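Nucleoprotein (Schmallenberg virus, PDB 3ZL9) encapsidates the viral genomic RNA, shielding it from nucleases and forming the helical nucleocapsid that serves as template for transcription and replication. Local coordinates at residues Gly148-Leu153 against Lys179-Gln184; His56-Pro61 against Val74-Phe79. All blocks are in the same frame, centred on the assembly; numbering follows the deposited sequence.

Overall arrangement
Contact 1 is buried, its centre about 10 Å from that of the chain, whereas contact 2 is at the surface, its centre about 19 Å out. Contact 1 joins two loops on either side of helix 159-169; contact 2 brings the end of helix 38-57 and the residues after it against the end of strand 70-75, the second strand of the antiparallel hairpin 62-75. Their chemistry differs accordingly: 148-153 meets 179-184 through aliphatic contacts around a backbone carbonyl, while 56-61 and 74-79 are joined by hydrogen bonds centred on N76 and by a phenylalanine ring. The two do not touch, yet each includes RNA-binding residues: K179, K180 and R183 in contact 1, H78 in contact 2.

Contact 1. Residues Gly148-Leu153 against Lys179-Gln184; sequences GAEMFL and KKVLRQ
The basic, RNA-binding segment 179-184 of the orthobunyavirus nucleoprotein fold packs on a short 3-10 turn, residues 149-151, chiefly through Q184 and V181 against E150 and L153. The Q184 side chain, bent at chi2 (-59°), lays its CG against the carbonyl O of E150, 3.3 Å away, and carries the amide past it. At its base the Q184 CB meets L153 CD1 at 3.7 Å, the two side chains crossing nearly at right angles. V181 fills the adjoining position: its CG1, anti to the backbone N (chi1 -162°), lies 4.0 Å from E150 CB. Beyond this apolar strip the E150 carboxylate turns back over its own segment, placing OE1 3.0 Å from the backbone N of G148. Helix 159-169 backs the apolar side, with L161 touching both L153 and V181, while E150 also packs on H95 of helix 94-110. K179, K180 and R183 bind RNA, and K179 NZ is hydrogen-bonded to S217 O of a second subunit, linking this segment to the oligomer as well. Opposite charges also approach each other here: K180 NZ is 5.2 Å from E150 OE2, too far for contact but near enough that the carboxylate may temper the local positive potential. The K180 chain crosses that of E150 at about a right angle, with its CD 4.1 Å from E150 OE2.

Contact 2. Residues His56-Pro61 against Val74-Phe79; sequences HKTAQP and VVNNHF
N76 faces the loop T58-P61 and uses both its backbone and its side chain there. Its backbone N donates to P61 O at 2.8 Å. With CG anti to the backbone N (chi1 -172°), the amide reaches into the loop: ND2 makes a weak bond to Q60 O at 3.4 Å, lies 2.8 Å from T58 O, and also donates to L55 O in helix 38-57. OD1 accepts from H78 N (an Asx turn) and from F79 N at 3.0 Å, the latter almost straight at 175° and completing an Asx motif; the buried amide is held at both ends. The ND2 bond to L55 O ties this turn, which follows the β-hairpin 62-75, to the C-terminal part of helix 38-57; the bonds to Q60 O and P61 O tie it to the loop after that helix, and the OD1 bonds brace the turn itself. H78 and K52, both RNA-binding residues, pack together, and the carbonyl O of H78 lies 3.3 Å from H56 CD2. The F79 ring takes A59 CA over the centre of one face, a CH-pi contact of 3.7 Å to the centroid, while A59 CB touches F79 CZ at 3.4 Å.

Contact 1. Residues Gly148-Leu153 against Lys179-Gln184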
ATOM      1  N   GLY C 148      26.751   8.347  11.886  1.00 55.39           N
ATOM      2  CA  GLY C 148      27.882   9.221  11.553  1.00 56.44           C
ATOM      3  C   GLY C 148      29.192   8.602  11.951  1.00 59.43           C
ATOM      4  O   GLY C 148      30.251   9.003  11.459  1.00 65.23           O
ATOM      5  N   ALA C 149      29.144   7.597  12.819  1.00 59.38           N
ATOM      6  CA  ALA C 149      30.386   7.021  13.331  1.00 62.48           C
ATOM      7  C   ALA C 149      31.143   6.215  12.272  1.00 65.34           C
ATOM      8  O   ALA C 149      32.336   5.929  12.425  1.00 66.99           O
ATOM      9  CB  ALA C 149      30.106   6.172  14.560  1.00 64.69           C
ATOM     10  N   GLU C 150      30.463   5.865  11.186  1.00 63.85           N
ATOM     11  CA  GLU C 150      31.142   5.209  10.082  1.00 60.68           C
ATOM     12  C   GLU C 150      32.196   6.094   9.427  1.00 60.96           C
ATOM     13  O   GLU C 150      33.012   5.627   8.613  1.00 65.57           O
ATOM     14  CB  GLU C 150      30.130   4.775   9.042  1.00 61.50           C
ATOM     15  CG  GLU C 150      29.632   5.864   8.108  1.00 62.66           C
ATOM     16  CD  GLU C 150      28.413   6.627   8.624  1.00 68.17           C
ATOM     17  OE1 GLU C 150      28.151   6.642   9.840  1.00 65.92           O
ATOM     18  OE2 GLU C 150      27.735   7.273   7.798  1.00 69.86           O
ATOM     19  N   MET C 151      32.195   7.380   9.745  1.00 55.62           N
ATOM     20  CA  MET C 151      33.189   8.239   9.154  1.00 56.58           C
ATOM     21  C   MET C 151      34.542   7.867   9.730  1.00 58.79           C
ATOM     22  O   MET C 151      35.573   8.035   9.082  1.00 53.80           O
ATOM     23  CB  MET C 151      32.850   9.693   9.407  1.00 60.71           C
ATOM     24  CG  MET C 151      31.568  10.162   8.725  1.00 62.21           C
ATOM     25  SD  MET C 151      31.373  11.963   8.844  1.00 65.97           S
ATOM     26  CE  MET C 151      31.138  12.151  10.591  1.00 62.54           C
ATOM     27  N   PHE C 152      34.525   7.305  10.933  1.00 61.84           N
ATOM     28  CA  PHE C 152      35.748   7.003  11.646  1.00 67.77           C
ATOM     29  C   PHE C 152      35.932   5.534  11.996  1.00 64.44           C
ATOM     30  O   PHE C 152      36.094   5.159  13.150  1.00 67.61           O
ATOM     31  CB  PHE C 152      35.756   7.854  12.893  1.00 73.51           C
ATOM     32  CG  PHE C 152      35.491   9.301  12.610  1.00 73.09           C
ATOM     33  CD1 PHE C 152      36.433  10.056  11.954  1.00 73.40           C
ATOM     34  CD2 PHE C 152      34.306   9.894  12.998  1.00 70.77           C
ATOM     35  CE1 PHE C 152      36.196  11.385  11.691  1.00 79.31           C
ATOM     36  CE2 PHE C 152      34.069  11.224  12.757  1.00 71.81           C
ATOM     37  CZ  PHE C 152      35.009  11.973  12.094  1.00 74.75           C
ATOM     38  N   LEU C 153      35.966   4.707  10.980  1.00 63.27           N
ATOM     39  CA  LEU C 153      36.156   3.284  11.185  1.00 68.83           C
ATOM     40  C   LEU C 153      37.440   2.964  11.954  1.00 77.63           C
ATOM     41  O   LEU C 153      37.502   1.949  12.655  1.00 80.79           O
ATOM     42  CB  LEU C 153      36.190   2.568   9.845  1.00 73.01           C
ATOM     43  CG  LEU C 153      34.887   2.659   9.065  1.00 72.48           C
ATOM     44  CD1 LEU C 153      35.084   2.120   7.664  1.00 75.05           C
ATOM     45  CD2 LEU C 153      33.775   1.899   9.767  1.00 74.17           C
ATOM     46  N   LYS C 179      26.322   1.669   0.649  1.00 57.57           N
ATOM     47  CA  LYS C 179      27.160   2.188  -0.405  1.00 59.77           C
ATOM     48  C   LYS C 179      28.217   3.089   0.209  1.00 58.33           C
ATOM     49  O   LYS C 179      29.407   2.885   0.016  1.00 60.27           O
ATOM     50  CB  LYS C 179      26.299   2.885  -1.484  1.00 62.45           C
ATOM     51  CG  LYS C 179      25.645   1.851  -2.403  1.00 67.68           C
ATOM     52  CD  LYS C 179      24.422   2.313  -3.168  1.00 68.86           C
ATOM     53  CE  LYS C 179      24.795   3.210  -4.318  1.00 74.26           C
ATOM     54  NZ  LYS C 179      23.847   3.069  -5.465  1.00 78.96           N
ATOM     55  N   LYS C 180      27.769   4.039   1.005  1.00 62.77           N
ATOM     56  CA  LYS C 180      28.639   5.055   1.597  1.00 65.57           C
ATOM     57  C   LYS C 180      29.758   4.439   2.463  1.00 68.10           C
ATOM     58  O   LYS C 180      30.947   4.634   2.196  1.00 60.21           O
ATOM     59  CB  LYS C 180      27.782   6.018   2.418  1.00 66.76           C
ATOM     60  CG  LYS C 180      28.394   7.382   2.615  1.00 75.92           C
ATOM     61  CD  LYS C 180      27.758   8.105   3.805  1.00 85.40           C
ATOM     62  CE  LYS C 180      28.076   9.598   3.810  1.00 92.04           C
ATOM     63  NZ  LYS C 180      29.544   9.872   3.727  1.00 92.55           N
ATOM     64  N   VAL C 181      29.363   3.645   3.456  1.00 69.13           N
ATOM     65  CA  VAL C 181      30.323   3.032   4.396  1.00 66.32           C
ATOM     66  C   VAL C 181      31.483   2.307   3.696  1.00 63.55           C
ATOM     67  O   VAL C 181      32.614   2.412   4.110  1.00 62.78           O
ATOM     68  CB  VAL C 181      29.682   1.985   5.331  1.00 65.33           C
ATOM     69  CG1 VAL C 181      30.594   1.739   6.512  1.00 63.81           C
ATOM     70  CG2 VAL C 181      28.296   2.408   5.801  1.00 71.50           C
ATOM     71  N   LEU C 182      31.177   1.604   2.616  1.00 61.09           N
ATOM     72  CA  LEU C 182      32.167   0.838   1.866  1.00 55.03           C
ATOM     73  C   LEU C 182      33.082   1.700   1.032  1.00 58.88           C
ATOM     74  O   LEU C 182      33.878   1.175   0.246  1.00 59.83           O
ATOM     75  CB  LEU C 182      31.434  -0.135   0.946  1.00 52.66           C
ATOM     76  CG  LEU C 182      30.564  -1.139   1.689  1.00 52.35           C
ATOM     77  CD1 LEU C 182      29.514  -1.724   0.757  1.00 55.13           C
ATOM     78  CD2 LEU C 182      31.420  -2.236   2.316  1.00 52.31           C
ATOM     79  N   ARG C 183      32.923   3.027   1.123  1.00 65.71           N
ATOM     80  CA  ARG C 183      33.840   3.959   0.451  1.00 63.11           C
ATOM     81  C   ARG C 183      34.720   4.650   1.465  1.00 61.79           C
ATOM     82  O   ARG C 183      35.578   5.444   1.087  1.00 63.99           O
ATOM     83  CB  ARG C 183      33.074   5.014  -0.330  1.00 65.31           C
ATOM     84  CG  ARG C 183      32.131   4.452  -1.378  1.00 71.70           C
ATOM     85  CD  ARG C 183      31.607   5.565  -2.276  1.00 73.85           C
ATOM     86  NE  ARG C 183      30.697   5.088  -3.323  1.00 79.39           N
ATOM     87  CZ  ARG C 183      29.374   5.302  -3.380  1.00 77.76           C
ATOM     88  NH1 ARG C 183      28.726   5.988  -2.437  1.00 76.15           N
ATOM     89  NH2 ARG C 183      28.688   4.812  -4.403  1.00 79.12           N
ATOM     90  N   GLN C 184      34.527   4.352   2.744  1.00 61.15           N
ATOM     91  CA  GLN C 184      35.290   5.010   3.797  1.00 67.25           C
ATOM     92  C   GLN C 184      36.717   4.499   3.861  1.00 68.90           C
ATOM     93  O   GLN C 184      37.010   3.371   3.477  1.00 68.07           O
ATOM     94  CB  GLN C 184      34.646   4.782   5.177  1.00 65.56           C
ATOM     95  CG  GLN C 184      33.273   5.387   5.351  1.00 65.42           C
ATOM     96  CD  GLN C 184      33.260   6.873   5.137  1.00 67.64           C
ATOM     97  OE1 GLN C 184      34.246   7.556   5.384  1.00 65.02           O
ATOM     98  NE2 GLN C 184      32.124   7.395   4.685  1.00 73.18           N
TER

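Contact 2. Residues His56-Pro61 against Val74-Phe79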
ATOM      1  N   HIS C  56      12.898  18.836   9.459  1.00118.03           N
ATOM      2  CA  HIS C  56      12.009  18.496   8.352  1.00112.13           C
ATOM      3  C   HIS C  56      10.857  19.501   8.201  1.00109.63           C
ATOM      4  O   HIS C  56      10.479  19.853   7.087  1.00101.57           O
ATOM      5  CB  HIS C  56      11.438  17.097   8.554  1.00108.95           C
ATOM      6  CG  HIS C  56      10.791  16.536   7.331  1.00114.43           C
ATOM      7  ND1 HIS C  56       9.450  16.694   7.060  1.00118.02           N
ATOM      8  CD2 HIS C  56      11.301  15.810   6.306  1.00117.30           C
ATOM      9  CE1 HIS C  56       9.161  16.093   5.919  1.00123.50           C
ATOM     10  NE2 HIS C  56      10.268  15.550   5.440  1.00121.11           N
ATOM     11  N   LYS C  57      10.308  19.941   9.333  1.00105.17           N
ATOM     12  CA  LYS C  57       9.175  20.870   9.360  1.00113.63           C
ATOM     13  C   LYS C  57       9.574  22.334   9.187  1.00114.17           C
ATOM     14  O   LYS C  57       8.710  23.174   8.973  1.00106.50           O
ATOM     15  CB  LYS C  57       8.457  20.801  10.710  1.00118.81           C
ATOM     16  CG  LYS C  57       7.850  19.460  11.074  1.00119.21           C
ATOM     17  CD  LYS C  57       7.844  19.244  12.588  1.00119.52           C
ATOM     18  CE  LYS C  57       7.153  20.358  13.371  1.00122.13           C
ATOM     19  NZ  LYS C  57       5.668  20.296  13.258  1.00123.48           N
ATOM     20  N   THR C  58      10.863  22.647   9.313  1.00110.98           N
ATOM     21  CA  THR C  58      11.298  24.045   9.401  1.00112.21           C
ATOM     22  C   THR C  58      11.964  24.545   8.107  1.00113.34           C
ATOM     23  O   THR C  58      12.908  23.927   7.597  1.00109.56           O
ATOM     24  CB  THR C  58      12.189  24.273  10.649  1.00114.49           C
ATOM     25  OG1 THR C  58      12.460  25.664  10.811  1.00111.76           O
ATOM     26  CG2 THR C  58      13.500  23.569  10.530  1.00120.19           C
ATOM     27  N   ALA C  59      11.439  25.654   7.576  1.00118.87           N
ATOM     28  CA  ALA C  59      11.833  26.184   6.259  1.00119.56           C
ATOM     29  C   ALA C  59      12.926  27.233   6.380  1.00115.87           C
ATOM     30  O   ALA C  59      12.694  28.416   6.173  1.00109.59           O
ATOM     31  CB  ALA C  59      10.625  26.768   5.547  1.00120.91           C
ATOM     32  N   GLN C  60      14.133  26.773   6.684  1.00115.65           N
ATOM     33  CA  GLN C  60      15.244  27.657   6.972  1.00115.54           C
ATOM     34  C   GLN C  60      16.529  26.840   6.788  1.00112.48           C
ATOM     35  O   GLN C  60      16.771  25.891   7.546  1.00101.23           O
ATOM     36  CB  GLN C  60      15.096  28.166   8.398  1.00121.73           C
ATOM     37  CG  GLN C  60      16.017  29.314   8.777  1.00127.62           C
ATOM     38  CD  GLN C  60      15.976  29.593  10.270  1.00127.94           C
ATOM     39  OE1 GLN C  60      14.898  29.703  10.860  1.00134.86           O
ATOM     40  NE2 GLN C  60      17.142  29.688  10.891  1.00125.39           N
ATOM     41  N   PRO C  61      17.347  27.199   5.777  1.00114.38           N
ATOM     42  CA  PRO C  61      18.405  26.343   5.211  1.00111.00           C
ATOM     43  C   PRO C  61      19.552  26.028   6.166  1.00104.86           C
ATOM     44  O   PRO C  61      20.242  25.019   6.004  1.00110.19           O
ATOM     45  CB  PRO C  61      18.909  27.153   4.021  1.00116.94           C
ATOM     46  CG  PRO C  61      18.661  28.572   4.400  1.00122.25           C
ATOM     47  CD  PRO C  61      17.420  28.576   5.251  1.00123.08           C
ATOM     48  N   VAL C  74      23.640  24.388  12.575  1.00 86.68           N
ATOM     49  CA  VAL C  74      23.456  23.142  11.818  1.00 85.07           C
ATOM     50  C   VAL C  74      22.772  23.404  10.484  1.00 83.77           C
ATOM     51  O   VAL C  74      21.760  24.090  10.426  1.00 84.79           O
ATOM     52  CB  VAL C  74      22.562  22.139  12.584  1.00 85.07           C
ATOM     53  CG1 VAL C  74      22.316  20.873  11.754  1.00 83.96           C
ATOM     54  CG2 VAL C  74      23.176  21.781  13.926  1.00 82.88           C
ATOM     55  N   VAL C  75      23.307  22.812   9.430  1.00 86.63           N
ATOM     56  CA  VAL C  75      22.736  22.932   8.100  1.00 90.44           C
ATOM     57  C   VAL C  75      21.482  22.066   7.995  1.00 89.84           C
ATOM     58  O   VAL C  75      21.545  20.851   8.247  1.00 94.62           O
ATOM     59  CB  VAL C  75      23.765  22.508   7.032  1.00 91.87           C
ATOM     60  CG1 VAL C  75      23.118  22.367   5.658  1.00 95.74           C
ATOM     61  CG2 VAL C  75      24.896  23.521   6.975  1.00 92.15           C
ATOM     62  N   ASN C  76      20.361  22.686   7.617  1.00 89.17           N
ATOM     63  CA  ASN C  76      19.110  21.963   7.455  1.00 90.01           C
ATOM     64  C   ASN C  76      19.098  21.166   6.157  1.00 92.68           C
ATOM     65  O   ASN C  76      18.822  21.678   5.068  1.00103.85           O
ATOM     66  CB  ASN C  76      17.898  22.881   7.503  1.00 91.11           C
ATOM     67  CG  ASN C  76      16.593  22.103   7.522  1.00 89.07           C
ATOM     68  OD1 ASN C  76      16.565  20.900   7.278  1.00 74.47           O
ATOM     69  ND2 ASN C  76      15.501  22.789   7.855  1.00 94.21           N
ATOM     70  N   ASN C  77      19.373  19.885   6.325  1.00 92.00           N
ATOM     71  CA  ASN C  77      19.541  18.922   5.265  1.00 87.28           C
ATOM     72  C   ASN C  77      18.204  18.236   4.933  1.00 87.67           C
ATOM     73  O   ASN C  77      18.121  17.491   3.960  1.00 87.98           O
ATOM     74  CB  ASN C  77      20.578  17.882   5.787  1.00 82.85           C
ATOM     75  CG  ASN C  77      21.222  17.071   4.688  1.00 79.96           C
ATOM     76  OD1 ASN C  77      21.152  17.426   3.516  1.00 89.55           O
ATOM     77  ND2 ASN C  77      21.847  15.960   5.063  1.00 79.32           N
ATOM     78  N   HIS C  78      17.173  18.481   5.749  1.00 89.33           N
ATOM     79  CA  HIS C  78      16.020  17.583   5.875  1.00 89.87           C
ATOM     80  C   HIS C  78      14.692  18.170   5.415  1.00 96.80           C
ATOM     81  O   HIS C  78      13.821  17.434   4.936  1.00102.43           O
ATOM     82  CB  HIS C  78      15.906  17.119   7.329  1.00 88.13           C
ATOM     83  CG  HIS C  78      17.130  16.404   7.822  1.00 84.24           C
ATOM     84  ND1 HIS C  78      17.230  15.029   7.837  1.00 86.25           N
ATOM     85  CD2 HIS C  78      18.315  16.869   8.277  1.00 77.56           C
ATOM     86  CE1 HIS C  78      18.417  14.681   8.300  1.00 85.34           C
ATOM     87  NE2 HIS C  78      19.094  15.779   8.577  1.00 81.63           N
ATOM     88  N   PHE C  79      14.514  19.476   5.581  1.00102.69           N
ATOM     89  CA  PHE C  79      13.372  20.146   4.988  1.00111.72           C
ATOM     90  C   PHE C  79      13.284  19.662   3.531  1.00119.51           C
ATOM     91  O   PHE C  79      14.298  19.644   2.832  1.00123.12           O
ATOM     92  CB  PHE C  79      13.556  21.663   5.060  1.00119.90           C
ATOM     93  CG  PHE C  79      12.370  22.457   4.565  1.00123.83           C
ATOM     94  CD1 PHE C  79      11.193  22.511   5.301  1.00123.19           C
ATOM     95  CD2 PHE C  79      12.440  23.169   3.373  1.00129.67           C
ATOM     96  CE1 PHE C  79      10.107  23.245   4.855  1.00127.30           C
ATOM     97  CE2 PHE C  79      11.355  23.908   2.918  1.00133.17           C
ATOM     98  CZ  PHE C  79      10.186  23.944   3.660  1.00132.22           C
TER